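Local coordinates for protein ribonuclease VapC2 (Rickettsia felis, PDB 3ZVK) that cleaves single-stranded RNA as the magnesium-dependent toxin of a type II toxin-antitoxin pair and is held in complex with its antitoxin VapB2, at residues Tyr12-His17 and Asp62-Arg67. The protein carries 1 engineered substitution. Residues are numbered along the deposited sequence; the frame is centred on the assembly and turned at random.
Sequences YAINKH and DIFLSR
In this PIN-domain toxin the C-terminal parts of helices 7-16 and 54-65 face each other, and between residues 12-17 and 62-67 the contact runs through one aromatic side chain: Phe-64 reaches across to Ala-13 and Ile-14, an example of a ring set against an alanine methyl and an isoleucine side chain. The closest CA atoms, those of Ile-14 and Phe-64, are 7.2 Å apart, and the ring fills the space between the backbones. With CG of Phe-64 anti to the backbone N (chi1 -175°), the ring extends toward helix 7-16.

The two neighbours share the ring between them. CB of Ala-13 lies against the far half, 3.5 Å from CE1 and 4.0 Å from CZ of Phe-64. Ile-14 takes the near half, its CG1 3.9 Å from CG of Phe-64 and CD1 4.1 Å from CD2 of the same ring. Both approaches are oblique, and the isoleucine chain crosses the phenylalanine side chain at about a right angle. Ile-14 directs this branch by setting CG1 beside its own backbone N (chi1 -61°). All three side chains are buried, and the contact between the segments is wholly apolar. Just outside it, Lys-60 NZ of helix 54-65 hydrogen-bonds to Ile-14 O.

On the helix 54-65 side, Ser-66 OG turns back to donate to Ile-63 O at 2.6 Å, while Ile-63 packs on Ile-56 of a VapB antitoxin chain. Ile-14 also touches Phe-77 of another antitoxin chain. Hydrophobic helix-to-helix packing of this kind, between the helix after the first strand and the one before strand 69-71, belongs to the alpha/beta PIN fold, with its central parallel sheet.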
# COMPACT_ATOMS: atom_id res chain seq x y z
N TYR A 12 4.67 32.51 -20.77
CA TYR A 12 4.10 33.75 -21.32
C TYR A 12 2.86 34.20 -20.57
O TYR A 12 2.70 35.39 -20.35
CB TYR A 12 3.80 33.63 -22.83
CG TYR A 12 3.72 34.97 -23.53
CD1 TYR A 12 4.88 35.67 -23.88
CD2 TYR A 12 2.49 35.53 -23.86
CE1 TYR A 12 4.81 36.90 -24.53
CE2 TYR A 12 2.41 36.78 -24.47
CZ TYR A 12 3.58 37.47 -24.80
OH TYR A 12 3.50 38.69 -25.41
N ALA A 13 2.02 33.25 -20.13
CA ALA A 13 0.82 33.53 -19.35
C ALA A 13 1.16 34.16 -18.00
O ALA A 13 0.57 35.17 -17.62
CB ALA A 13 0.03 32.24 -19.14
N ILE A 14 2.15 33.58 -17.28
CA ILE A 14 2.61 34.07 -15.97
C ILE A 14 3.32 35.41 -16.09
O ILE A 14 2.99 36.35 -15.37
CB ILE A 14 3.42 32.99 -15.18
CG1 ILE A 14 2.57 31.74 -14.90
CG2 ILE A 14 4.01 33.55 -13.88
CD1 ILE A 14 3.38 30.50 -14.59
N ASN A 15 4.27 35.51 -17.02
CA ASN A 15 5.02 36.74 -17.21
C ASN A 15 4.25 37.87 -17.83
O ASN A 15 4.27 38.98 -17.28
CB ASN A 15 6.31 36.48 -17.98
CG ASN A 15 7.37 35.72 -17.23
OD1 ASN A 15 7.43 35.73 -15.99
ND2 ASN A 15 8.25 35.07 -17.95
N LYS A 16 3.58 37.63 -18.97
CA LYS A 16 2.89 38.68 -19.75
C LYS A 16 1.38 38.76 -19.61
O LYS A 16 0.81 39.74 -20.06
CB LYS A 16 3.33 38.67 -21.22
CG LYS A 16 4.86 38.57 -21.40
CD LYS A 16 5.52 39.82 -21.92
CE LYS A 16 6.99 39.84 -21.50
NZ LYS A 16 7.29 41.00 -20.63
N HIS A 17 0.74 37.75 -18.99
CA HIS A 17 -0.72 37.67 -18.77
C HIS A 17 -1.56 38.33 -19.90
O HIS A 17 -2.27 39.30 -19.65
CB HIS A 17 -1.10 38.13 -17.33
CG HIS A 17 -0.42 39.39 -16.90
ND1 HIS A 17 0.69 39.37 -16.06
CD2 HIS A 17 -0.65 40.68 -17.28
CE1 HIS A 17 1.08 40.63 -15.94
NE2 HIS A 17 0.30 41.45 -16.66
N ASP A 62 1.29 29.19 -8.41
CA ASP A 62 0.21 28.56 -7.62
C ASP A 62 -1.18 29.04 -8.09
O ASP A 62 -2.09 28.22 -8.22
CB ASP A 62 0.39 28.81 -6.11
CG ASP A 62 1.63 28.20 -5.46
OD1 ASP A 62 2.29 27.35 -6.10
OD2 ASP A 62 1.95 28.58 -4.29
N ILE A 63 -1.33 30.36 -8.38
CA ILE A 63 -2.55 31.00 -8.88
C ILE A 63 -2.89 30.47 -10.28
O ILE A 63 -4.05 30.15 -10.56
CB ILE A 63 -2.40 32.54 -8.83
CG1 ILE A 63 -2.50 33.02 -7.37
CG2 ILE A 63 -3.46 33.22 -9.67
CD1 ILE A 63 -1.90 34.35 -7.12
N PHE A 64 -1.88 30.34 -11.13
CA PHE A 64 -1.99 29.84 -12.49
C PHE A 64 -2.51 28.39 -12.51
O PHE A 64 -3.40 28.08 -13.32
CB PHE A 64 -0.64 29.99 -13.23
CG PHE A 64 -0.69 29.60 -14.69
CD1 PHE A 64 -1.38 30.37 -15.60
CD2 PHE A 64 -0.11 28.42 -15.12
CE1 PHE A 64 -1.51 29.95 -16.93
CE2 PHE A 64 -0.20 28.04 -16.46
CZ PHE A 64 -0.91 28.79 -17.35
N LEU A 65 -2.03 27.56 -11.58
CA LEU A 65 -2.39 26.14 -11.47
C LEU A 65 -3.76 25.89 -10.87
O LEU A 65 -4.31 24.80 -11.08
CB LEU A 65 -1.34 25.36 -10.64
CG LEU A 65 0.12 25.37 -11.09
CD1 LEU A 65 1.02 24.78 -10.02
CD2 LEU A 65 0.31 24.67 -12.41
N SER A 66 -4.32 26.87 -10.13
CA SER A 66 -5.63 26.75 -9.50
C SER A 66 -6.79 26.28 -10.39
O SER A 66 -7.66 25.57 -9.87
CB SER A 66 -6.00 28.00 -8.72
OG SER A 66 -6.26 29.09 -9.57
N ARG A 67 -6.82 26.64 -11.70
CA ARG A 67 -7.93 26.20 -12.58
C ARG A 67 -7.51 25.17 -13.64
O ARG A 67 -8.30 24.81 -14.51
CB ARG A 67 -8.72 27.38 -13.14
CG ARG A 67 -9.19 28.34 -12.06
CD ARG A 67 -10.21 29.38 -12.52
NE ARG A 67 -11.48 28.80 -12.95
CZ ARG A 67 -12.41 28.31 -12.13
NH1 ARG A 67 -12.22 28.32 -10.83
NH2 ARG A 67 -13.53 27.80 -12.62